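Long-range contact in CalS10 (Micromonospora echinospora, PDB 6UK5), which is an S-adenosylmethionine-dependent methyltransferase that probably methylates an amino pentose during the biosynthesis of calicheamicin: residues 61-73 with 90-102. Numbering follows the deposited sequence.
Sequences VGCGTGAHLETFA and ALARHRLPGVRLH. With SAM (S-adenosylmethionine), chain D.
The guanidinium of Arg95 covers the backbone of Ala67 with one face, Ala67 CA standing 3.9 Å off the plane, nearer the margin than the middle, and offers an edge to Glu70. There NH1 forms a salt bridge to the carboxylate, 3.2 Å from OE1 of Glu70. The second flat group, the His68 ring, faces the cofactor: the SAM amino N lies in its plane at the edge and the carboxylate O obliquely beside ND1, while NE2 is hydrogen-bonded to Glu40 and the ring meets Trp37 edge to face.

The Glu70 and Arg95 side chains cross at about a right angle, their flat ends turned 47° apart. The Glu70 chain is extended, its CG anti to the backbone N (chi1 -177°), which carries the carboxylate out from its helix to Arg95. The other terminal nitrogen, NH2, is salt-bridged to Glu27 of helix 20-32; a guanidinium, with two terminal nitrogens, can serve two acids at once. Cutting Arg95 back to an alanine is likely to cost Glu70 and Glu27 this shared positive partner and to bare the face of Ala67 that the guanidinium covers.

Deeper in, the contact turns apolar: CD1 of Leu96 packs 3.6 Å from CB of Leu69. Leu69 CD1 extends to CD2 of Leu101 at 4.3 Å, so branched leucines join the helix to strand 101-103. Small residues allow the glycine-rich loop to lie close to helix 86-95. Ala92 sets its CA 3.4 Å from O of Thr65 in a CA-H...O contact. A side chain on Gly66 would run into Leu96 CD1 and Ala92 CB, hence the glycine; at Gly64 one would crowd the cofactor.

The loop between strand 57-61 and helix 67-73 binds SAM, whose amino nitrogen gives Gly62 O a weak hydrogen bond; Gly62, Gly64 and Ala67 match a GxGxxA pattern, consistent with the glycine-rich strand-turn-helix of Rossmann-like methyltransferases.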
ATOM      1  N   VAL A  61     -19.997  24.214   2.010  1.00 56.35           N
ATOM      2  CA  VAL A  61     -19.078  24.777   2.992  1.00 52.39           C
ATOM      3  C   VAL A  61     -18.103  23.689   3.417  1.00 51.06           C
ATOM      4  O   VAL A  61     -18.515  22.578   3.774  1.00 51.25           O
ATOM      5  CB  VAL A  61     -19.840  25.347   4.198  1.00 49.57           C
ATOM      6  CG1 VAL A  61     -18.873  25.762   5.279  1.00 53.56           C
ATOM      7  CG2 VAL A  61     -20.695  26.530   3.768  1.00 53.36           C
ATOM      8  N   GLY A  62     -16.812  24.010   3.385  1.00 51.65           N
ATOM      9  CA  GLY A  62     -15.784  23.005   3.554  1.00 52.66           C
ATOM     10  C   GLY A  62     -15.821  22.026   2.400  1.00 53.10           C
ATOM     11  O   GLY A  62     -15.744  20.810   2.596  1.00 54.07           O
ATOM     12  N   CYS A  63     -15.925  22.562   1.180  1.00 56.04           N
ATOM     13  CA  CYS A  63     -16.112  21.730  -0.002  1.00 56.66           C
ATOM     14  C   CYS A  63     -14.893  20.872  -0.313  1.00 59.44           C
ATOM     15  O   CYS A  63     -15.025  19.867  -1.019  1.00 60.64           O
ATOM     16  CB  CYS A  63     -16.446  22.601  -1.213  1.00 60.73           C
ATOM     17  SG  CYS A  63     -15.155  23.783  -1.675  1.00 58.71           S
ATOM     18  N   GLY A  64     -13.718  21.244   0.182  1.00 58.42           N
ATOM     19  CA  GLY A  64     -12.530  20.453  -0.095  1.00 57.56           C
ATOM     20  C   GLY A  64     -12.214  20.460  -1.576  1.00 55.97           C
ATOM     21  O   GLY A  64     -12.072  21.517  -2.199  1.00 55.58           O
ATOM     22  N   THR A  65     -12.103  19.266  -2.157  1.00 55.89           N
ATOM     23  CA  THR A  65     -11.822  19.129  -3.582  1.00 56.52           C
ATOM     24  C   THR A  65     -13.018  19.473  -4.461  1.00 59.91           C
ATOM     25  O   THR A  65     -12.893  19.408  -5.689  1.00 62.75           O
ATOM     26  CB  THR A  65     -11.353  17.707  -3.895  1.00 58.15           C
ATOM     27  OG1 THR A  65     -12.368  16.767  -3.522  1.00 63.72           O
ATOM     28  CG2 THR A  65     -10.072  17.393  -3.137  1.00 58.69           C
ATOM     29  N   GLY A  66     -14.164  19.819  -3.881  1.00 57.89           N
ATOM     30  CA  GLY A  66     -15.332  20.127  -4.680  1.00 62.16           C
ATOM     31  C   GLY A  66     -15.999  18.924  -5.306  1.00 62.62           C
ATOM     32  O   GLY A  66     -16.780  19.081  -6.246  1.00 62.86           O
ATOM     33  N   ALA A  67     -15.709  17.720  -4.811  1.00 61.92           N
ATOM     34  CA  ALA A  67     -16.288  16.517  -5.402  1.00 61.58           C
ATOM     35  C   ALA A  67     -17.811  16.551  -5.344  1.00 64.92           C
ATOM     36  O   ALA A  67     -18.488  16.265  -6.338  1.00 67.77           O
ATOM     37  CB  ALA A  67     -15.745  15.280  -4.688  1.00 58.91           C
ATOM     38  N   HIS A  68     -18.372  16.894  -4.182  1.00 63.62           N
ATOM     39  CA  HIS A  68     -19.817  17.081  -4.094  1.00 62.11           C
ATOM     40  C   HIS A  68     -20.280  18.165  -5.057  1.00 68.69           C
ATOM     41  O   HIS A  68     -21.255  17.983  -5.797  1.00 68.30           O
ATOM     42  CB  HIS A  68     -20.224  17.429  -2.659  1.00 58.22           C
ATOM     43  CG  HIS A  68     -20.325  16.242  -1.751  1.00 56.51           C
ATOM     44  ND1 HIS A  68     -19.656  16.163  -0.548  1.00 58.74           N
ATOM     45  CD2 HIS A  68     -21.048  15.101  -1.854  1.00 55.68           C
ATOM     46  CE1 HIS A  68     -19.941  15.014   0.038  1.00 58.71           C
ATOM     47  NE2 HIS A  68     -20.785  14.352  -0.733  1.00 55.49           N
ATOM     48  N   LEU A  69     -19.590  19.307  -5.057  1.00 70.78           N
ATOM     49  CA  LEU A  69     -20.009  20.429  -5.888  1.00 72.93           C
ATOM     50  C   LEU A  69     -20.080  20.053  -7.362  1.00 70.57           C
ATOM     51  O   LEU A  69     -20.924  20.581  -8.095  1.00 58.42           O
ATOM     52  CB  LEU A  69     -19.046  21.601  -5.704  1.00 73.73           C
ATOM     53  CG  LEU A  69     -19.259  22.459  -4.462  1.00 72.05           C
ATOM     54  CD1 LEU A  69     -18.033  23.305  -4.178  1.00 64.85           C
ATOM     55  CD2 LEU A  69     -20.481  23.321  -4.644  1.00 76.12           C
ATOM     56  N   GLU A  70     -19.209  19.150  -7.814  1.00 70.64           N
ATOM     57  CA  GLU A  70     -19.242  18.733  -9.211  1.00 71.22           C
ATOM     58  C   GLU A  70     -20.624  18.235  -9.615  1.00 72.76           C
ATOM     59  O   GLU A  70     -21.125  18.575 -10.693  1.00 71.00           O
ATOM     60  CB  GLU A  70     -18.199  17.642  -9.459  1.00 66.90           C
ATOM     61  CG  GLU A  70     -18.114  17.208 -10.913  1.00 60.37           C
ATOM     62  CD  GLU A  70     -16.857  16.425 -11.222  1.00 60.95           C
ATOM     63  OE1 GLU A  70     -16.865  15.193 -11.029  1.00 64.01           O
ATOM     64  OE2 GLU A  70     -15.860  17.041 -11.653  1.00 65.13           O
ATOM     65  N   THR A  71     -21.259  17.432  -8.761  1.00 74.84           N
ATOM     66  CA  THR A  71     -22.586  16.920  -9.083  1.00 76.03           C
ATOM     67  C   THR A  71     -23.678  17.932  -8.752  1.00 72.61           C
ATOM     68  O   THR A  71     -24.719  17.948  -9.417  1.00 72.59           O
ATOM     69  CB  THR A  71     -22.833  15.601  -8.352  1.00 76.76           C
ATOM     70  OG1 THR A  71     -21.883  14.625  -8.798  1.00 75.81           O
ATOM     71  CG2 THR A  71     -24.234  15.084  -8.644  1.00 74.92           C
ATOM     72  N   PHE A  72     -23.473  18.769  -7.731  1.00 72.92           N
ATOM     73  CA  PHE A  72     -24.457  19.805  -7.432  1.00 73.83           C
ATOM     74  C   PHE A  72     -24.627  20.756  -8.611  1.00 70.61           C
ATOM     75  O   PHE A  72     -25.736  21.236  -8.878  1.00 66.79           O
ATOM     76  CB  PHE A  72     -24.050  20.584  -6.178  1.00 73.76           C
ATOM     77  CG  PHE A  72     -24.384  19.887  -4.882  1.00 71.78           C
ATOM     78  CD1 PHE A  72     -23.444  19.794  -3.868  1.00 72.07           C
ATOM     79  CD2 PHE A  72     -25.643  19.341  -4.672  1.00 71.31           C
ATOM     80  CE1 PHE A  72     -23.750  19.161  -2.676  1.00 63.91           C
ATOM     81  CE2 PHE A  72     -25.952  18.707  -3.483  1.00 70.44           C
ATOM     82  CZ  PHE A  72     -25.004  18.618  -2.484  1.00 63.48           C
ATOM     83  N   ALA A  73     -23.534  21.047  -9.328  1.00 70.18           N
ATOM     84  CA  ALA A  73     -23.609  21.986 -10.444  1.00 68.81           C
ATOM     85  C   ALA A  73     -24.525  21.475 -11.548  1.00 68.50           C
ATOM     86  O   ALA A  73     -25.212  22.268 -12.203  1.00 69.26           O
ATOM     87  CB  ALA A  73     -22.209  22.255 -11.002  1.00 65.81           C
ATOM     88  N   ALA A  90      -7.486  24.542  -4.438  1.00 63.86           N
ATOM     89  CA  ALA A  90      -6.809  24.591  -5.729  1.00 63.25           C
ATOM     90  C   ALA A  90      -7.394  23.551  -6.676  1.00 67.05           C
ATOM     91  O   ALA A  90      -7.910  23.882  -7.749  1.00 67.32           O
ATOM     92  CB  ALA A  90      -5.307  24.372  -5.541  1.00 72.43           C
ATOM     93  N   LEU A  91      -7.323  22.275  -6.287  1.00 67.37           N
ATOM     94  CA  LEU A  91      -7.921  21.227  -7.107  1.00 68.54           C
ATOM     95  C   LEU A  91      -9.407  21.483  -7.312  1.00 69.12           C
ATOM     96  O   LEU A  91      -9.959  21.129  -8.359  1.00 72.10           O
ATOM     97  CB  LEU A  91      -7.659  19.848  -6.495  1.00 63.49           C
ATOM     98  CG  LEU A  91      -6.200  19.363  -6.567  1.00 69.41           C
ATOM     99  CD1 LEU A  91      -5.194  20.285  -5.888  1.00 71.30           C
ATOM    100  CD2 LEU A  91      -6.074  17.942  -6.013  1.00 67.63           C
ATOM    101  N   ALA A  92     -10.072  22.088  -6.323  1.00 69.15           N
ATOM    102  CA  ALA A  92     -11.485  22.414  -6.476  1.00 68.45           C
ATOM    103  C   ALA A  92     -11.703  23.300  -7.697  1.00 69.26           C
ATOM    104  O   ALA A  92     -12.560  23.013  -8.540  1.00 69.31           O
ATOM    105  CB  ALA A  92     -12.003  23.102  -5.212  1.00 64.13           C
ATOM    106  N   ARG A  93     -10.933  24.387  -7.809  1.00 70.28           N
ATOM    107  CA  ARG A  93     -11.027  25.237  -8.993  1.00 70.14           C
ATOM    108  C   ARG A  93     -10.673  24.457 -10.252  1.00 69.44           C
ATOM    109  O   ARG A  93     -11.350  24.578 -11.280  1.00 74.34           O
ATOM    110  CB  ARG A  93     -10.124  26.461  -8.846  1.00 75.71           C
ATOM    111  CG  ARG A  93     -10.587  27.409  -7.754  1.00 74.09           C
ATOM    112  CD  ARG A  93     -10.756  28.825  -8.277  1.00 74.50           C
ATOM    113  NE  ARG A  93     -11.151  29.755  -7.224  1.00 72.16           N
ATOM    114  CZ  ARG A  93     -10.371  30.136  -6.218  1.00 77.51           C
ATOM    115  NH1 ARG A  93      -9.134  29.672  -6.113  1.00 68.51           N
ATOM    116  NH2 ARG A  93     -10.834  30.987  -5.312  1.00 82.67           N
ATOM    117  N   HIS A  94      -9.609  23.655 -10.187  1.00 69.99           N
ATOM    118  CA  HIS A  94      -9.206  22.843 -11.329  1.00 71.28           C
ATOM    119  C   HIS A  94     -10.385  22.031 -11.856  1.00 70.85           C
ATOM    120  O   HIS A  94     -10.697  22.065 -13.051  1.00 72.46           O
ATOM    121  CB  HIS A  94      -8.049  21.934 -10.915  1.00 72.45           C
ATOM    122  CG  HIS A  94      -7.256  21.390 -12.061  1.00 86.94           C
ATOM    123  ND1 HIS A  94      -7.804  21.140 -13.301  1.00 84.47           N
ATOM    124  CD2 HIS A  94      -5.946  21.062 -12.155  1.00 84.56           C
ATOM    125  CE1 HIS A  94      -6.866  20.672 -14.107  1.00 81.96           C
ATOM    126  NE2 HIS A  94      -5.730  20.616 -13.436  1.00 84.13           N
ATOM    127  N   ARG A  95     -11.054  21.291 -10.968  1.00 70.48           N
ATOM    128  CA  ARG A  95     -12.187  20.463 -11.367  1.00 71.11           C
ATOM    129  C   ARG A  95     -13.411  21.286 -11.748  1.00 71.75           C
ATOM    130  O   ARG A  95     -14.257  20.793 -12.500  1.00 72.86           O
ATOM    131  CB  ARG A  95     -12.520  19.505 -10.213  1.00 75.71           C
ATOM    132  CG  ARG A  95     -13.984  19.082 -10.067  1.00 70.29           C
ATOM    133  CD  ARG A  95     -14.277  18.649  -8.636  1.00 68.57           C
ATOM    134  NE  ARG A  95     -13.337  17.633  -8.178  1.00 67.64           N
ATOM    135  CZ  ARG A  95     -13.520  16.324  -8.316  1.00 63.41           C
ATOM    136  NH1 ARG A  95     -14.614  15.849  -8.897  1.00 60.60           N
ATOM    137  NH2 ARG A  95     -12.601  15.485  -7.866  1.00 72.11           N
ATOM    138  N   LEU A  96     -13.530  22.517 -11.250  1.00 70.27           N
ATOM    139  CA  LEU A  96     -14.708  23.361 -11.467  1.00 71.39           C
ATOM    140  C   LEU A  96     -14.267  24.698 -12.044  1.00 75.84           C
ATOM    141  O   LEU A  96     -14.178  25.701 -11.323  1.00 74.55           O
ATOM    142  CB  LEU A  96     -15.496  23.537 -10.167  1.00 71.66           C
ATOM    143  CG  LEU A  96     -16.136  22.255  -9.631  1.00 70.65           C
ATOM    144  CD1 LEU A  96     -16.658  22.427  -8.219  1.00 68.78           C
ATOM    145  CD2 LEU A  96     -17.275  21.836 -10.550  1.00 72.30           C
ATOM    146  N   PRO A  97     -13.978  24.750 -13.350  1.00 78.93           N
ATOM    147  CA  PRO A  97     -13.491  26.002 -13.951  1.00 82.94           C
ATOM    148  C   PRO A  97     -14.349  27.227 -13.660  1.00 89.08           C
ATOM    149  O   PRO A  97     -13.860  28.201 -13.076  1.00 89.85           O
ATOM    150  CB  PRO A  97     -13.464  25.687 -15.459  1.00 90.90           C
ATOM    151  CG  PRO A  97     -14.052  24.302 -15.619  1.00 83.40           C
ATOM    152  CD  PRO A  97     -13.919  23.625 -14.298  1.00 80.72           C
ATOM    153  N   GLY A  98     -15.620  27.195 -14.056  1.00 78.16           N
ATOM    154  CA  GLY A  98     -16.450  28.386 -14.014  1.00 79.61           C
ATOM    155  C   GLY A  98     -17.285  28.586 -12.766  1.00 75.84           C
ATOM    156  O   GLY A  98     -18.382  29.149 -12.841  1.00 74.95           O
ATOM    157  N   VAL A  99     -16.787  28.147 -11.615  1.00 75.69           N
ATOM    158  CA  VAL A  99     -17.556  28.124 -10.374  1.00 72.05           C
ATOM    159  C   VAL A  99     -16.868  29.060  -9.393  1.00 68.11           C
ATOM    160  O   VAL A  99     -15.680  28.885  -9.095  1.00 66.22           O
ATOM    161  CB  VAL A  99     -17.669  26.704  -9.799  1.00 75.09           C
ATOM    162  CG1 VAL A  99     -18.531  26.698  -8.543  1.00 69.48           C
ATOM    163  CG2 VAL A  99     -18.221  25.760 -10.850  1.00 75.92           C
ATOM    164  N   ARG A 100     -17.608  30.045  -8.887  1.00 67.70           N
ATOM    165  CA  ARG A 100     -17.054  30.955  -7.892  1.00 67.42           C
ATOM    166  C   ARG A 100     -16.757  30.174  -6.618  1.00 68.57           C
ATOM    167  O   ARG A 100     -17.672  29.667  -5.959  1.00 67.15           O
ATOM    168  CB  ARG A 100     -18.013  32.108  -7.611  1.00 68.43           C
ATOM    169  CG  ARG A 100     -17.415  33.172  -6.688  1.00 71.20           C
ATOM    170  CD  ARG A 100     -16.233  33.894  -7.340  1.00 73.64           C
ATOM    171  NE  ARG A 100     -15.558  34.811  -6.420  1.00 81.15           N
ATOM    172  CZ  ARG A 100     -14.345  34.605  -5.903  1.00 78.35           C
ATOM    173  NH1 ARG A 100     -13.648  33.517  -6.209  1.00 71.93           N
ATOM    174  NH2 ARG A 100     -13.820  35.500  -5.078  1.00 87.60           N
ATOM    175  N   LEU A 101     -15.477  30.075  -6.280  1.00 69.14           N
ATOM    176  CA  LEU A 101     -15.009  29.418  -5.070  1.00 69.14           C
ATOM    177  C   LEU A 101     -14.329  30.456  -4.190  1.00 69.93           C
ATOM    178  O   LEU A 101     -13.610  31.329  -4.687  1.00 72.44           O
ATOM    179  CB  LEU A 101     -14.039  28.283  -5.400  1.00 69.52           C
ATOM    180  CG  LEU A 101     -14.595  27.183  -6.306  1.00 69.03           C
ATOM    181  CD1 LEU A 101     -13.599  26.049  -6.464  1.00 76.74           C
ATOM    182  CD2 LEU A 101     -15.907  26.639  -5.761  1.00 72.83           C
ATOM    183  N   HIS A 102     -14.550  30.349  -2.885  1.00 68.46           N
ATOM    184  CA  HIS A 102     -14.053  31.320  -1.925  1.00 69.54           C
ATOM    185  C   HIS A 102     -13.143  30.648  -0.911  1.00 61.11           C
ATOM    186  O   HIS A 102     -13.453  29.565  -0.405  1.00 59.65           O
ATOM    187  CB  HIS A 102     -15.210  32.006  -1.192  1.00 68.42           C
ATOM    188  CG  HIS A 102     -16.247  32.576  -2.104  1.00 75.64           C
ATOM    189  ND1 HIS A 102     -16.255  33.899  -2.490  1.00 80.69           N
ATOM    190  CD2 HIS A 102     -17.312  32.001  -2.712  1.00 78.13           C
ATOM    191  CE1 HIS A 102     -17.280  34.114  -3.295  1.00 81.97           C
ATOM    192  NE2 HIS A 102     -17.939  32.978  -3.444  1.00 77.70           N
TER
HETATM  193  N   SAM D 302     -17.148  18.293   1.262  1.00 62.92           N
HETATM  194  CA  SAM D 302     -15.830  17.751   1.356  1.00 65.34           C
HETATM  195  C   SAM D 302     -15.726  16.338   0.703  1.00 62.85           C
HETATM  196  O   SAM D 302     -16.619  15.496   0.969  1.00 57.37           O
HETATM  197  OXT SAM D 302     -14.740  16.151  -0.038  1.00 61.42           O
HETATM  198  CB  SAM D 302     -15.397  17.683   2.827  1.00 62.48           C
HETATM  199  CG  SAM D 302     -13.880  17.606   2.863  1.00 62.69           C
HETATM  200  SD  SAM D 302     -13.475  16.965   4.502  1.00 57.16           S
HETATM  201  CE  SAM D 302     -11.833  16.329   4.210  1.00 68.84           C
HETATM  202  C5' SAM D 302     -13.101  18.411   5.566  1.00 60.53           C
HETATM  203  C4' SAM D 302     -12.760  19.748   4.894  1.00 59.88           C
HETATM  204  O4' SAM D 302     -13.099  20.816   5.797  1.00 64.17           O
HETATM  205  C3' SAM D 302     -11.281  19.925   4.541  1.00 61.60           C
HETATM  206  O3' SAM D 302     -11.094  19.919   3.128  1.00 59.25           O
HETATM  207  C2' SAM D 302     -10.898  21.296   5.132  1.00 62.27           C
HETATM  208  O2' SAM D 302     -10.228  22.116   4.181  1.00 59.70           O
HETATM  209  C1' SAM D 302     -12.244  21.901   5.530  1.00 66.02           C
HETATM  210  N9  SAM D 302     -12.202  22.747   6.717  1.00 66.80           N
HETATM  211  C8  SAM D 302     -11.803  22.396   7.982  1.00 66.70           C
HETATM  212  N7  SAM D 302     -11.949  23.346   8.871  1.00 64.22           N
HETATM  213  C5  SAM D 302     -12.488  24.396   8.148  1.00 63.36           C
HETATM  214  C6  SAM D 302     -12.899  25.692   8.513  1.00 61.55           C
HETATM  215  N6  SAM D 302     -12.779  26.189   9.748  1.00 62.09           N
HETATM  216  N1  SAM D 302     -13.434  26.477   7.553  1.00 59.60           N
HETATM  217  C2  SAM D 302     -13.537  25.993   6.312  1.00 60.55           C
HETATM  218  N3  SAM D 302     -13.173  24.797   5.846  1.00 61.54           N
HETATM  219  C4  SAM D 302     -12.654  24.042   6.818  1.00 63.87           C